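Local atomic coordinates of phosphoglycerol transferase GacH (Streptococcus pyogenes MGAS5005, PDB entry 6DGM), a protein that probably transfers sn-glycerol 1-phosphate onto the rhamnose polysaccharide of the streptococcal cell wall, using a manganese-binding domain of the alkaline phosphatase superfamily. Residues P52-N57 / I285-L290; L65-A70 / E248-L253; K225-E230 / L275-A280. All blocks are in the same frame, centred on the assembly; numbering follows the deposited sequence.

Followed from the N terminus, the chain leaves strand 40-46, passes the loop at 52-57 and enters helix 66-74. Much later it reaches 225-230, runs along helix 229-257 and enters the excursion between strands 263-269 and 290-297. Interaction 1 closes the widest loop, of 227 residues, joining the loop after strand 40-46 to the start of strand 290-297. Interactions 2 and 3, spanning 177 and 44 residues, nest within it and cross each other: interaction 2 uses the later part of helix 229-257, interaction 3 the residues just ahead of its first turn. Interactions 1 and 3 touch, partly through the Lys288–Asp278 salt bridge, whereas interaction 2 lies apart, between helices 66-74 and 229-257.

Interaction 1. Residues P52-N57 / I285-L290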
loop_
_atom_site.group_PDB
_atom_site.type_symbol
_atom_site.label_atom_id
_atom_site.label_comp_id
_atom_site.label_asym_id
_atom_site.label_seq_id
_atom_site.Cartn_x
_atom_site.Cartn_y
_atom_site.Cartn_z
ATOM N N PRO A 52 -10.610 -11.818 9.327
ATOM C CA PRO A 52 -12.049 -12.129 9.332
ATOM C C PRO A 52 -12.745 -11.821 10.649
ATOM O O PRO A 52 -13.979 -11.700 10.673
ATOM C CB PRO A 52 -12.105 -13.623 8.985
ATOM C CG PRO A 52 -10.728 -14.151 9.174
ATOM C CD PRO A 52 -9.764 -13.009 9.115
ATOM N N ASP A 53 -11.994 -11.671 11.742
ATOM C CA ASP A 53 -12.592 -11.365 13.033
ATOM C C ASP A 53 -13.317 -10.026 13.042
ATOM O O ASP A 53 -14.169 -9.806 13.910
ATOM C CB ASP A 53 -11.500 -11.376 14.105
ATOM C CG ASP A 53 -12.056 -11.248 15.505
ATOM O OD1 ASP A 53 -13.270 -11.493 15.696
ATOM O OD2 ASP A 53 -11.274 -10.898 16.415
ATOM N N ARG A 54 -13.015 -9.126 12.102
ATOM C CA ARG A 54 -13.714 -7.851 12.039
ATOM C C ARG A 54 -15.055 -7.947 11.323
ATOM O O ARG A 54 -15.828 -6.984 11.344
ATOM C CB ARG A 54 -12.882 -6.792 11.304
ATOM C CG ARG A 54 -11.899 -6.063 12.153
ATOM C CD ARG A 54 -11.425 -4.784 11.458
ATOM N NE ARG A 54 -10.828 -5.049 10.161
ATOM C CZ ARG A 54 -9.612 -5.557 9.998
ATOM N NH1 ARG A 54 -8.865 -5.866 11.059
ATOM N NH2 ARG A 54 -9.138 -5.755 8.783
ATOM N N VAL A 55 -15.328 -9.055 10.647
ATOM C CA VAL A 55 -16.615 -9.249 9.991
ATOM C C VAL A 55 -17.604 -9.748 11.033
ATOM O O VAL A 55 -17.453 -10.854 11.566
ATOM C CB VAL A 55 -16.486 -10.217 8.805
ATOM C CG1 VAL A 55 -17.794 -10.303 8.063
ATOM C CG2 VAL A 55 -15.360 -9.736 7.894
ATOM N N SER A 56 -18.636 -8.936 11.304
ATOM C CA SER A 56 -19.447 -9.093 12.508
ATOM C C SER A 56 -20.039 -10.493 12.636
ATOM O O SER A 56 -20.046 -11.079 13.728
ATOM C CB SER A 56 -20.588 -8.063 12.512
ATOM O OG SER A 56 -20.103 -6.742 12.384
ATOM N N ASN A 57 -20.604 -11.025 11.558
ATOM C CA ASN A 57 -21.384 -12.251 11.664
ATOM C C ASN A 57 -20.573 -13.508 11.398
ATOM O O ASN A 57 -21.161 -14.580 11.213
ATOM C CB ASN A 57 -22.599 -12.204 10.739
ATOM C CG ASN A 57 -23.645 -11.229 11.210
ATOM O OD1 ASN A 57 -23.723 -10.903 12.394
ATOM N ND2 ASN A 57 -24.471 -10.772 10.287
ATOM N N ILE A 285 -21.251 -1.845 7.783
ATOM C CA ILE A 285 -20.824 -2.042 6.402
ATOM C C ILE A 285 -19.479 -1.393 6.129
ATOM O O ILE A 285 -18.815 -1.742 5.147
ATOM C CB ILE A 285 -21.922 -1.565 5.427
ATOM C CG1 ILE A 285 -21.672 -2.122 4.017
ATOM C CG2 ILE A 285 -21.989 -0.039 5.385
ATOM C CD1 ILE A 285 -21.843 -3.636 3.897
ATOM N N GLU A 286 -19.037 -0.458 6.976
ATOM C CA GLU A 286 -17.703 0.099 6.775
ATOM C C GLU A 286 -16.648 -1.003 6.748
ATOM O O GLU A 286 -15.640 -0.881 6.040
ATOM C CB GLU A 286 -17.388 1.150 7.848
ATOM C CG GLU A 286 -17.250 0.615 9.271
ATOM C CD GLU A 286 -18.580 0.525 10.013
ATOM O OE1 GLU A 286 -19.644 0.723 9.385
ATOM O OE2 GLU A 286 -18.553 0.265 11.234
ATOM N N ASN A 287 -16.881 -2.106 7.477
ATOM C CA ASN A 287 -15.889 -3.175 7.557
ATOM C C ASN A 287 -15.746 -3.948 6.255
ATOM O O ASN A 287 -14.810 -4.737 6.123
ATOM C CB ASN A 287 -16.230 -4.120 8.709
ATOM C CG ASN A 287 -15.910 -3.513 10.067
ATOM O OD1 ASN A 287 -14.919 -2.803 10.218
ATOM N ND2 ASN A 287 -16.748 -3.782 11.052
ATOM N N LYS A 288 -16.629 -3.727 5.285
ATOM C CA LYS A 288 -16.424 -4.320 3.965
ATOM C C LYS A 288 -15.205 -3.738 3.258
ATOM O O LYS A 288 -14.719 -4.350 2.302
ATOM C CB LYS A 288 -17.689 -4.133 3.138
ATOM C CG LYS A 288 -17.693 -4.772 1.778
ATOM C CD LYS A 288 -19.105 -4.663 1.169
ATOM C CE LYS A 288 -19.108 -5.028 -0.303
ATOM N NZ LYS A 288 -20.501 -4.920 -0.866
ATOM N N TYR A 289 -14.684 -2.592 3.723
ATOM C CA TYR A 289 -13.608 -1.883 3.040
ATOM C C TYR A 289 -12.429 -1.566 3.951
ATOM O O TYR A 289 -11.632 -0.679 3.626
ATOM C CB TYR A 289 -14.146 -0.594 2.399
ATOM C CG TYR A 289 -15.235 -0.885 1.399
ATOM C CD1 TYR A 289 -14.921 -1.225 0.095
ATOM C CD2 TYR A 289 -16.584 -0.871 1.767
ATOM C CE1 TYR A 289 -15.906 -1.503 -0.834
ATOM C CE2 TYR A 289 -17.584 -1.165 0.840
ATOM C CZ TYR A 289 -17.235 -1.483 -0.456
ATOM O OH TYR A 289 -18.211 -1.780 -1.375
ATOM N N LEU A 290 -12.266 -2.288 5.060
ATOM C CA LEU A 290 -11.196 -2.013 6.012
ATOM C C LEU A 290 -10.286 -3.231 6.142
ATOM O O LEU A 290 -10.675 -4.249 6.731
ATOM C CB LEU A 290 -11.766 -1.608 7.372
ATOM C CG LEU A 290 -12.489 -0.260 7.391
ATOM C CD1 LEU A 290 -13.201 -0.048 8.705
ATOM C CD2 LEU A 290 -11.493 0.875 7.122
HETATM O O HOH W 1 -12.775 -5.617 7.668
HETATM O O HOH W 2 -18.893 -5.957 10.299
#
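Arg54 and Asn287 face each other from two short 3-10 turns, 52-54 and 285-288, that meet at the protein surface. Each turn is closed by an i to i+3 backbone bond: Val55 N reaches Pro52 O, and Lys288 N reaches Ile285 O. The contact joins two loops at one end of the central sheet of the sulfatase-type alpha/beta fold, on the connections after strands 40-46 and 263-269; segment 285-290 leads into strand 290-297.

The guanidinium of Arg54 makes the one direct hydrogen bond between the segments, from NH2 to Leu290 O at 3.0 Å with an N-H...O angle of 155°. The donor stands above the carbonyl plane, 37° out of it. A bend at chi3 (-58°) brings the guanidinium edge to Leu290 O, and NE donates to a water 3.2 Å away. That water gives its own two hydrogens to Asn287 O and Leu290 O, each at 2.7 Å, so Leu290 O accepts from both the water and the arginine. Farther along, a second water joins the turns side chain to side chain: it accepts from Asn287 ND2 at 3.1 Å and lies 2.5 Å from Ser56 OG. Asn287 ND2 also comes close to Arg54 O, but at an angle too poor for a bond.

Beyond the two segments, NH2 of Arg54 forms a salt bridge with Asp292 of strand 290-297. The chemistry implies a largely polar, water-mediated junction: together with Asp292, which probably stabilises the positive charge, the bond to Leu290 O and the shared water probably hold the guanidinium's orientation.

Interaction 2. Residues L65-A70 / E248-L253; sequences LPNIKA and ETRAFL
Asn67 and Arg250 form the polar outer side of a helix-to-helix contact in the alpha/beta fold of the alkaline phosphatase superfamily, in which helices flank a central mixed sheet. The first turn of short helix 66-74 abuts the later part of long helix 229-257. The backbones approach most nearly at these two residues, whose CA atoms are 6.2 Å apart.

Toward the interior, Ile68 packs against both branches of Thr249. The two buried side chains cross at about a right angle, with Ile68 CD1 4.0 Å from Thr249 OG1 and Ile68 CG1 4.1 Å from Thr249 CG2. A chi1 of -59° sets the threonine hydroxyl beside its backbone N, where it is bonded to Tyr186 OH and Thr245 O. Its polar atom is thus satisfied without help from helix 66-74.

One turn back on the long helix, the carboxylate of Asp246 accepts from two backbone amides of the short helix, Asn67 N and Ile68 N, which ties the first turn of helix 66-74 to the long helix. These bonds lie at the start of the helix, where amides have no earlier carbonyl to pair with.

On the outer side, the extended Arg250 chain runs past the Asn67 amide. Arg250 CB meets Asn67 CB at 3.9 Å, and farther out Arg250 CD lies only 3.1 Å from Asn67 OD1. NE of the arginine forms a salt bridge with Glu254, while NH1 donates to the asparagine. The amide and guanidinium planes stand 60° apart, and the bond, tilted from both, is bent: Arg250 NH1 reaches Asn67 OD1 at 3.2 Å, with an N-H...O angle of 142°.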
loop_
_atom_site.group_PDB
_atom_site.type_symbol
_atom_site.label_atom_id
_atom_site.label_comp_id
_atom_site.label_asym_id
_atom_site.label_seq_id
_atom_site.Cartn_x
_atom_site.Cartn_y
_atom_site.Cartn_z
ATOM N N LEU A 65 -4.592 -14.927 12.348
ATOM C CA LEU A 65 -3.577 -13.894 12.187
ATOM C C LEU A 65 -2.905 -13.580 13.521
ATOM O O LEU A 65 -2.675 -12.405 13.830
ATOM C CB LEU A 65 -4.205 -12.629 11.599
ATOM C CG LEU A 65 -4.727 -12.748 10.166
ATOM C CD1 LEU A 65 -5.280 -11.397 9.718
ATOM C CD2 LEU A 65 -3.659 -13.200 9.196
ATOM N N PRO A 66 -2.558 -14.578 14.349
ATOM C CA PRO A 66 -1.970 -14.223 15.657
ATOM C C PRO A 66 -0.633 -13.513 15.557
ATOM O O PRO A 66 -0.395 -12.556 16.306
ATOM C CB PRO A 66 -1.858 -15.575 16.380
ATOM C CG PRO A 66 -1.753 -16.568 15.271
ATOM C CD PRO A 66 -2.638 -16.043 14.170
ATOM N N ASN A 67 0.238 -13.928 14.630
ATOM C CA ASN A 67 1.535 -13.272 14.509
ATOM C C ASN A 67 1.393 -11.868 13.937
ATOM O O ASN A 67 2.079 -10.939 14.373
ATOM C CB ASN A 67 2.483 -14.099 13.644
ATOM C CG ASN A 67 2.809 -15.441 14.268
ATOM O OD1 ASN A 67 3.382 -15.509 15.353
ATOM N ND2 ASN A 67 2.431 -16.509 13.598
ATOM N N ILE A 68 0.511 -11.690 12.959
ATOM C CA ILE A 68 0.335 -10.359 12.390
ATOM C C ILE A 68 -0.318 -9.432 13.399
ATOM O O ILE A 68 0.042 -8.247 13.491
ATOM C CB ILE A 68 -0.402 -10.454 11.043
ATOM C CG1 ILE A 68 0.578 -10.967 9.972
ATOM C CG2 ILE A 68 -0.957 -9.078 10.638
ATOM C CD1 ILE A 68 -0.064 -11.333 8.648
ATOM N N LYS A 69 -1.217 -9.951 14.234
ATOM C CA LYS A 69 -1.794 -9.104 15.270
ATOM C C LYS A 69 -0.734 -8.673 16.270
ATOM O O LYS A 69 -0.739 -7.525 16.732
ATOM C CB LYS A 69 -2.949 -9.800 15.968
ATOM C CG LYS A 69 -4.191 -9.893 15.080
ATOM C CD LYS A 69 -5.457 -10.006 15.908
ATOM C CE LYS A 69 -5.681 -11.411 16.419
ATOM N NZ LYS A 69 -6.851 -12.050 15.732
ATOM N N ALA A 70 0.196 -9.571 16.596
ATOM C CA ALA A 70 1.271 -9.221 17.509
ATOM C C ALA A 70 2.197 -8.183 16.888
ATOM O O ALA A 70 2.695 -7.289 17.583
ATOM C CB ALA A 70 2.053 -10.474 17.872
ATOM N N GLU A 248 4.357 -17.339 7.784
ATOM C CA GLU A 248 5.457 -16.989 6.898
ATOM C C GLU A 248 5.843 -15.521 7.042
ATOM O O GLU A 248 7.010 -15.175 6.853
ATOM C CB GLU A 248 5.113 -17.313 5.447
ATOM C CG GLU A 248 4.832 -18.788 5.187
ATOM C CD GLU A 248 6.044 -19.675 5.407
ATOM O OE1 GLU A 248 7.184 -19.149 5.469
ATOM O OE2 GLU A 248 5.860 -20.919 5.521
ATOM N N THR A 249 4.877 -14.644 7.341
ATOM C CA THR A 249 5.181 -13.231 7.534
ATOM C C THR A 249 6.053 -13.046 8.771
ATOM O O THR A 249 7.035 -12.293 8.741
ATOM C CB THR A 249 3.871 -12.432 7.640
ATOM O OG1 THR A 249 3.088 -12.595 6.442
ATOM C CG2 THR A 249 4.138 -10.932 7.853
ATOM N N ARG A 250 5.734 -13.744 9.861
ATOM C CA ARG A 250 6.605 -13.701 11.032
ATOM C C ARG A 250 8.017 -14.171 10.691
ATOM O O ARG A 250 9.000 -13.536 11.089
ATOM C CB ARG A 250 6.021 -14.554 12.157
ATOM C CG ARG A 250 6.967 -14.756 13.346
ATOM C CD ARG A 250 6.353 -15.685 14.372
ATOM N NE ARG A 250 7.290 -16.040 15.433
ATOM C CZ ARG A 250 6.986 -16.811 16.473
ATOM N NH1 ARG A 250 5.762 -17.311 16.593
ATOM N NH2 ARG A 250 7.902 -17.076 17.395
ATOM N N ALA A 251 8.135 -15.308 9.994
ATOM C CA ALA A 251 9.449 -15.838 9.651
ATOM C C ALA A 251 10.229 -14.874 8.769
ATOM O O ALA A 251 11.449 -14.725 8.923
ATOM C CB ALA A 251 9.316 -17.197 8.961
ATOM N N PHE A 252 9.542 -14.222 7.835
ATOM C CA PHE A 252 10.166 -13.214 6.987
ATOM C C PHE A 252 10.726 -12.066 7.815
ATOM O O PHE A 252 11.883 -11.667 7.641
ATOM C CB PHE A 252 9.103 -12.721 6.008
ATOM C CG PHE A 252 9.524 -11.588 5.109
ATOM C CD1 PHE A 252 10.623 -11.704 4.284
ATOM C CD2 PHE A 252 8.777 -10.419 5.076
ATOM C CE1 PHE A 252 10.984 -10.653 3.431
ATOM C CE2 PHE A 252 9.132 -9.368 4.231
ATOM C CZ PHE A 252 10.228 -9.495 3.401
ATOM N N LEU A 253 9.916 -11.495 8.700
ATOM C CA LEU A 253 10.406 -10.372 9.492
ATOM C C LEU A 253 11.580 -10.799 10.372
ATOM O O LEU A 253 12.550 -10.045 10.528
ATOM C CB LEU A 253 9.278 -9.773 10.331
ATOM C CG LEU A 253 8.074 -9.183 9.584
ATOM C CD1 LEU A 253 7.216 -8.402 10.585
ATOM C CD2 LEU A 253 8.444 -8.319 8.402
#

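Interaction 3. Residues K225-E230 / L275-A280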
loop_
_atom_site.group_PDB
_atom_site.type_symbol
_atom_site.label_atom_id
_atom_site.label_comp_id
_atom_site.label_asym_id
_atom_site.label_seq_id
_atom_site.Cartn_x
_atom_site.Cartn_y
_atom_site.Cartn_z
ATOM N N LYS A 225 -23.096 -16.297 9.845
ATOM C CA LYS A 225 -24.525 -16.380 10.104
ATOM C C LYS A 225 -25.288 -16.403 8.787
ATOM O O LYS A 225 -25.103 -15.534 7.929
ATOM C CB LYS A 225 -24.959 -15.170 10.942
ATOM C CG LYS A 225 -26.405 -15.208 11.386
ATOM C CD LYS A 225 -26.778 -13.986 12.223
ATOM C CE LYS A 225 -28.266 -13.983 12.549
ATOM N NZ LYS A 225 -28.628 -12.932 13.544
ATOM N N ASN A 226 -26.118 -17.432 8.614
ATOM C CA ASN A 226 -26.946 -17.567 7.417
ATOM C C ASN A 226 -26.126 -17.698 6.139
ATOM O O ASN A 226 -26.651 -17.482 5.041
ATOM C CB ASN A 226 -27.929 -16.407 7.301
ATOM C CG ASN A 226 -28.900 -16.378 8.443
ATOM O OD1 ASN A 226 -29.423 -17.416 8.834
ATOM N ND2 ASN A 226 -29.126 -15.198 9.010
ATOM N N PHE A 227 -24.861 -18.085 6.251
ATOM C CA PHE A 227 -24.066 -18.305 5.057
ATOM C C PHE A 227 -24.513 -19.576 4.345
ATOM O O PHE A 227 -24.950 -20.551 4.974
ATOM C CB PHE A 227 -22.587 -18.470 5.395
ATOM C CG PHE A 227 -21.846 -17.184 5.590
ATOM C CD1 PHE A 227 -22.502 -16.010 5.908
ATOM C CD2 PHE A 227 -20.486 -17.164 5.451
ATOM C CE1 PHE A 227 -21.785 -14.827 6.104
ATOM C CE2 PHE A 227 -19.764 -15.995 5.628
ATOM C CZ PHE A 227 -20.416 -14.823 5.954
ATOM N N THR A 228 -24.358 -19.579 3.023
ATOM C CA THR A 228 -24.505 -20.801 2.257
ATOM C C THR A 228 -23.322 -21.733 2.528
ATOM O O THR A 228 -22.283 -21.331 3.062
ATOM C CB THR A 228 -24.524 -20.488 0.766
ATOM O OG1 THR A 228 -23.252 -19.958 0.379
ATOM C CG2 THR A 228 -25.624 -19.479 0.438
ATOM N N GLU A 229 -23.481 -22.998 2.127
ATOM C CA GLU A 229 -22.371 -23.940 2.235
ATOM C C GLU A 229 -21.143 -23.420 1.501
ATOM O O GLU A 229 -20.020 -23.496 2.017
ATOM C CB GLU A 229 -22.802 -25.293 1.674
ATOM C CG GLU A 229 -23.874 -26.001 2.502
ATOM C CD GLU A 229 -25.325 -25.665 2.084
ATOM O OE1 GLU A 229 -25.572 -24.628 1.413
ATOM O OE2 GLU A 229 -26.225 -26.460 2.433
ATOM N N GLU A 230 -21.342 -22.874 0.297
ATOM C CA GLU A 230 -20.224 -22.365 -0.494
ATOM C C GLU A 230 -19.534 -21.199 0.199
ATOM O O GLU A 230 -18.302 -21.116 0.216
ATOM C CB GLU A 230 -20.734 -21.942 -1.872
ATOM C CG GLU A 230 -19.692 -21.303 -2.785
ATOM C CD GLU A 230 -20.263 -20.917 -4.162
ATOM O OE1 GLU A 230 -21.471 -21.153 -4.430
ATOM O OE2 GLU A 230 -19.487 -20.380 -4.978
ATOM N N LEU A 275 -15.720 -12.960 -0.816
ATOM C CA LEU A 275 -16.456 -14.158 -0.456
ATOM C C LEU A 275 -17.598 -13.923 0.512
ATOM O O LEU A 275 -18.389 -14.849 0.722
ATOM C CB LEU A 275 -15.523 -15.225 0.140
ATOM C CG LEU A 275 -14.731 -14.840 1.400
ATOM C CD1 LEU A 275 -15.532 -14.987 2.676
ATOM C CD2 LEU A 275 -13.448 -15.669 1.461
ATOM N N TYR A 276 -17.718 -12.715 1.092
ATOM C CA TYR A 276 -18.751 -12.481 2.084
ATOM C C TYR A 276 -19.992 -11.887 1.426
ATOM O O TYR A 276 -19.877 -10.995 0.583
ATOM C CB TYR A 276 -18.269 -11.459 3.109
ATOM C CG TYR A 276 -17.005 -11.779 3.867
ATOM C CD1 TYR A 276 -17.042 -12.620 4.974
ATOM C CD2 TYR A 276 -15.783 -11.214 3.511
ATOM C CE1 TYR A 276 -15.910 -12.901 5.696
ATOM C CE2 TYR A 276 -14.624 -11.495 4.231
ATOM C CZ TYR A 276 -14.695 -12.349 5.325
ATOM O OH TYR A 276 -13.551 -12.616 6.058
ATOM N N PRO A 277 -21.180 -12.336 1.819
ATOM C CA PRO A 277 -22.395 -11.590 1.476
ATOM C C PRO A 277 -22.484 -10.323 2.310
ATOM O O PRO A 277 -21.892 -10.218 3.387
ATOM C CB PRO A 277 -23.521 -12.568 1.826
ATOM C CG PRO A 277 -22.958 -13.374 2.938
ATOM C CD PRO A 277 -21.464 -13.499 2.676
ATOM N N ASP A 278 -23.229 -9.337 1.799
ATOM C CA ASP A 278 -23.362 -8.080 2.528
ATOM C C ASP A 278 -23.917 -8.299 3.931
ATOM O O ASP A 278 -23.585 -7.544 4.853
ATOM C CB ASP A 278 -24.242 -7.092 1.768
ATOM C CG ASP A 278 -23.496 -6.366 0.652
ATOM O OD1 ASP A 278 -22.265 -6.513 0.527
ATOM O OD2 ASP A 278 -24.180 -5.639 -0.105
ATOM N N SER A 279 -24.754 -9.318 4.116
ATOM C CA SER A 279 -25.324 -9.577 5.430
ATOM C C SER A 279 -24.243 -9.835 6.478
ATOM O O SER A 279 -24.479 -9.608 7.670
ATOM C CB SER A 279 -26.235 -10.797 5.344
ATOM O OG SER A 279 -25.453 -11.948 5.121
ATOM N N ALA A 280 -23.076 -10.326 6.056
ATOM C CA ALA A 280 -21.997 -10.637 6.991
ATOM C C ALA A 280 -21.595 -9.432 7.833
ATOM O O ALA A 280 -21.124 -9.599 8.960
ATOM C CB ALA A 280 -20.767 -11.149 6.241
HETATM O O HOH W 3 -24.616 -12.848 7.633
#
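Phe227 is the bump of this contact, and Tyr276, Pro277 and Ala280 shape the hollow that receives it. Within the sulfatase-type alpha/beta fold, the phenylalanine stands just ahead of helix 229-257, whose start carries a capping box: the side chain of Thr228, at the N-cap, caps a backbone N, and Thr228 N bonds to Glu231 OE1 in return. The hollow belongs to the excursion between strands 263-269 and 290-297, which turns into a 3-10 segment at 278-280.

The floor under the ring is proline. Pro277 CD lies over one face of Phe227 in a CH-pi contact, 4.0 Å from the ring centroid and 26° off the normal, shifted toward the rim. Pro277 CG comes to 3.7 Å from Phe227 CE1, and the two side chains cross at about a right angle. The walls stand at the ring's edge: Ala280 CB lies in the ring plane, 3.7 Å from Phe227 CZ, and Tyr276 CD1 meets the same CZ at 4.1 Å with its own edge. Phe227 owes this reach to its first torsion (chi1 -82°), which sets CG beside the backbone N and carries the ring tip into the notch.

Neighbours add to the socket, as Val58 of strand 58-60 touches both Phe227 and Tyr276, and Asn232 touches Phe227 from helix 229-257. Asn57 bridges the two segments through backbone hydrogen bonds with Lys225 and Ala280. The Tyr276 ring in turn is packed beneath a methyl of its own neighbour, Leu275 CD1, which sits over the ring centre. At the margin a water links the two segments, donating to Lys225 O at 2.7 Å and lying 2.8 Å from Ser279 OG.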